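PDB 6IXO: myosin-2 from Saccharomyces cerevisiae, which moves organelles and other cargo along polarized actin cables, its motor domain pulling on actin while its globular tail, the part present here, binds receptors on the cargo. Local coordinates for residues I9-L17 and S404-Q415. Sequence-based numbering, arbitrary orientation.
Sequences INEELYRLL and STKRIVDLVAQQ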
# COMPACT_ATOMS: atom_id res chain seq x y z
N ILE A 9 4.51 2.82 -44.08
CA ILE A 9 4.27 2.58 -42.66
C ILE A 9 4.82 3.74 -41.84
O ILE A 9 4.14 4.23 -40.95
CB ILE A 9 4.91 1.27 -42.18
CG1 ILE A 9 4.21 0.09 -42.87
CG2 ILE A 9 4.88 1.17 -40.63
CD1 ILE A 9 4.48 -1.23 -42.21
N ASN A 10 6.02 4.19 -42.16
CA ASN A 10 6.59 5.32 -41.44
C ASN A 10 5.79 6.61 -41.59
O ASN A 10 5.62 7.35 -40.61
CB ASN A 10 8.03 5.58 -41.86
CG ASN A 10 9.01 4.70 -41.12
OD1 ASN A 10 8.64 4.00 -40.17
ND2 ASN A 10 10.27 4.74 -41.53
N GLU A 11 5.35 6.92 -42.81
CA GLU A 11 4.55 8.12 -42.99
C GLU A 11 3.27 8.05 -42.16
O GLU A 11 2.93 9.00 -41.48
CB GLU A 11 4.17 8.34 -44.44
CG GLU A 11 3.34 9.60 -44.65
CD GLU A 11 3.26 10.01 -46.11
OE1 GLU A 11 3.66 9.19 -46.97
OE2 GLU A 11 2.82 11.14 -46.39
N GLU A 12 2.55 6.94 -42.26
CA GLU A 12 1.29 6.80 -41.53
C GLU A 12 1.55 6.89 -40.03
O GLU A 12 0.78 7.54 -39.31
CB GLU A 12 0.57 5.48 -41.86
CG GLU A 12 -0.78 5.34 -41.12
CD GLU A 12 -1.65 4.16 -41.56
OE1 GLU A 12 -1.19 3.25 -42.29
OE2 GLU A 12 -2.83 4.16 -41.15
N LEU A 13 2.62 6.27 -39.54
CA LEU A 13 2.94 6.33 -38.11
C LEU A 13 3.14 7.77 -37.69
O LEU A 13 2.63 8.22 -36.67
CB LEU A 13 4.20 5.54 -37.77
CG LEU A 13 4.02 4.13 -37.25
CD1 LEU A 13 5.39 3.46 -37.21
CD2 LEU A 13 3.33 4.15 -35.84
N TYR A 14 3.89 8.49 -38.52
CA TYR A 14 4.25 9.86 -38.23
C TYR A 14 3.03 10.75 -38.09
O TYR A 14 2.94 11.54 -37.16
CB TYR A 14 5.17 10.42 -39.33
CG TYR A 14 5.72 11.77 -38.97
CD1 TYR A 14 5.04 12.93 -39.32
CD2 TYR A 14 6.91 11.88 -38.25
CE1 TYR A 14 5.53 14.17 -38.97
CE2 TYR A 14 7.42 13.12 -37.90
CZ TYR A 14 6.72 14.26 -38.26
OH TYR A 14 7.21 15.50 -37.92
N ARG A 15 2.11 10.65 -39.04
CA ARG A 15 0.87 11.42 -38.96
C ARG A 15 0.04 11.02 -37.75
O ARG A 15 -0.65 11.86 -37.16
CB ARG A 15 0.04 11.25 -40.22
CG ARG A 15 0.76 11.66 -41.49
CD ARG A 15 1.36 13.06 -41.37
NE ARG A 15 1.81 13.59 -42.66
CZ ARG A 15 2.25 14.83 -42.85
NH1 ARG A 15 2.32 15.68 -41.83
NH2 ARG A 15 2.63 15.23 -44.06
N LEU A 16 0.06 9.75 -37.38
CA LEU A 16 -0.72 9.36 -36.16
C LEU A 16 -0.11 9.99 -34.92
O LEU A 16 -0.81 10.44 -34.02
CB LEU A 16 -0.79 7.84 -36.00
CG LEU A 16 -1.70 7.18 -37.04
CD1 LEU A 16 -1.40 5.70 -37.21
CD2 LEU A 16 -3.19 7.39 -36.70
N LEU A 17 1.22 10.05 -34.88
CA LEU A 17 1.88 10.48 -33.66
C LEU A 17 1.90 12.01 -33.51
O LEU A 17 1.81 12.52 -32.39
CB LEU A 17 3.29 9.92 -33.60
CG LEU A 17 3.31 8.39 -33.52
CD1 LEU A 17 4.66 7.80 -33.94
CD2 LEU A 17 2.96 7.92 -32.12
N SER A 404 -6.75 5.31 -33.00
CA SER A 404 -5.41 5.75 -33.39
C SER A 404 -4.35 4.94 -32.67
O SER A 404 -3.34 4.53 -33.24
CB SER A 404 -5.23 7.24 -33.07
OG SER A 404 -5.90 8.02 -34.03
N THR A 405 -4.59 4.71 -31.39
CA THR A 405 -3.61 4.03 -30.59
C THR A 405 -3.42 2.64 -31.12
O THR A 405 -2.29 2.16 -31.24
CB THR A 405 -4.05 3.97 -29.09
OG1 THR A 405 -4.21 5.29 -28.60
CG2 THR A 405 -3.01 3.28 -28.30
N LYS A 406 -4.53 1.98 -31.44
CA LYS A 406 -4.48 0.62 -31.98
C LYS A 406 -3.79 0.60 -33.36
O LYS A 406 -3.07 -0.35 -33.71
CB LYS A 406 -5.89 0.05 -32.09
CG LYS A 406 -5.99 -1.26 -32.85
CD LYS A 406 -7.33 -1.94 -32.58
CE LYS A 406 -7.80 -2.79 -33.76
NZ LYS A 406 -6.71 -3.64 -34.31
N ARG A 407 -3.99 1.65 -34.15
CA ARG A 407 -3.34 1.61 -35.48
C ARG A 407 -1.82 1.74 -35.31
O ARG A 407 -1.04 1.06 -35.98
CB ARG A 407 -3.87 2.72 -36.37
CG ARG A 407 -3.21 2.73 -37.75
CD ARG A 407 -3.43 1.41 -38.49
NE ARG A 407 -3.00 1.49 -39.89
CZ ARG A 407 -2.82 0.43 -40.66
NH1 ARG A 407 -3.05 -0.78 -40.17
NH2 ARG A 407 -2.43 0.57 -41.92
N ILE A 408 -1.41 2.60 -34.37
CA ILE A 408 0.01 2.77 -34.08
C ILE A 408 0.61 1.42 -33.66
O ILE A 408 1.62 0.97 -34.20
CB ILE A 408 0.25 3.81 -32.98
CG1 ILE A 408 -0.09 5.23 -33.46
CG2 ILE A 408 1.69 3.76 -32.49
CD1 ILE A 408 -0.16 6.27 -32.33
N VAL A 409 -0.03 0.78 -32.70
CA VAL A 409 0.48 -0.49 -32.24
C VAL A 409 0.52 -1.52 -33.36
O VAL A 409 1.51 -2.25 -33.49
CB VAL A 409 -0.35 -1.02 -31.03
CG1 VAL A 409 0.07 -2.41 -30.69
CG2 VAL A 409 -0.12 -0.10 -29.86
N ASP A 410 -0.51 -1.56 -34.21
CA ASP A 410 -0.50 -2.49 -35.34
C ASP A 410 0.62 -2.18 -36.33
O ASP A 410 1.21 -3.10 -36.92
CB ASP A 410 -1.84 -2.49 -36.08
CG ASP A 410 -3.01 -3.00 -35.21
OD1 ASP A 410 -2.77 -3.55 -34.11
OD2 ASP A 410 -4.18 -2.84 -35.65
N LEU A 411 0.89 -0.90 -36.55
CA LEU A 411 1.90 -0.52 -37.54
C LEU A 411 3.28 -0.83 -36.98
O LEU A 411 4.12 -1.37 -37.67
CB LEU A 411 1.78 0.96 -37.91
CG LEU A 411 0.62 1.34 -38.81
CD1 LEU A 411 0.45 2.84 -38.80
CD2 LEU A 411 0.82 0.80 -40.23
N VAL A 412 3.50 -0.51 -35.71
CA VAL A 412 4.75 -0.88 -35.06
C VAL A 412 4.97 -2.38 -35.17
O VAL A 412 6.04 -2.84 -35.57
CB VAL A 412 4.77 -0.48 -33.58
CG1 VAL A 412 5.91 -1.18 -32.88
CG2 VAL A 412 4.88 1.03 -33.46
N ALA A 413 3.93 -3.13 -34.83
CA ALA A 413 3.98 -4.59 -34.91
C ALA A 413 4.34 -5.09 -36.31
O ALA A 413 5.03 -6.10 -36.45
CB ALA A 413 2.66 -5.18 -34.45
N GLN A 414 3.90 -4.40 -37.36
CA GLN A 414 4.22 -4.81 -38.73
C GLN A 414 5.69 -4.62 -39.07
O GLN A 414 6.24 -5.38 -39.87
CB GLN A 414 3.38 -4.04 -39.76
CG GLN A 414 1.91 -4.38 -39.74
CD GLN A 414 1.11 -3.60 -40.77
OE1 GLN A 414 1.64 -3.21 -41.82
NE2 GLN A 414 -0.17 -3.38 -40.49
N GLN A 415 6.32 -3.62 -38.47
CA GLN A 415 7.73 -3.35 -38.74
C GLN A 415 8.64 -4.42 -38.17
O GLN A 415 9.82 -4.47 -38.50
CB GLN A 415 8.12 -2.00 -38.19
CG GLN A 415 7.31 -0.90 -38.80
CD GLN A 415 7.90 0.46 -38.52
OE1 GLN A 415 8.00 0.88 -37.37
NE2 GLN A 415 8.30 1.15 -39.59
O HOH W 1 -3.59 10.41 -33.86
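An antiparallel, knobs-into-holes helix pair joins the two ends of the globular cargo-binding tail: I9-L17 near its N-terminus and S404-Q415 near its C-terminus. The axes of the two segments approach to 10.0 Å, their N-to-C directions 150° apart. L411 is the knob from S404-Q415 and sits among I9, E12, L13 and L16. Its CD1 meets L16 CD1 at 3.8 Å and also touches the CG methylene of E12. In return, L16 enters the hole formed by S404, R407, I408 and L411, with its CD1 3.5 Å from R407 CG. L13 fits among I408, L411, V412 and Q415, its CD2 against I408 CG2. I9 CG2 lies by L411 CD2 and the Q415 side chain. L17 CD2 packs on I408 CD1 at 3.5 Å.

A salt bridge borders this apolar seam. R407 grips E12 side-on with two nitrogens, NE to OE2 and NH2 to OE1, both at 3.0 Å. The NE bond is nearly straight (171°), but it reaches OE2 from above the carboxylate plane. The R407 chain bends at chi2 (60°), and its guanidinium lies with one face against L411 CD2 while NE and NH2 meet E12.

Near the start of I9-L17 and the end of S404-Q415, Q415 NE2 donates to N10 OD1 at 2.9 Å, with the two amide planes nearly perpendicular. Q415 OE1 accepts from R67. Helix 53-67 thus borders the pair through R67, and through E64 beside L17 and V412. Helix 20-32 packs against S404, T405 and I408, and its E26 accepts hydrogen bonds from the backbone N of S404 and T405.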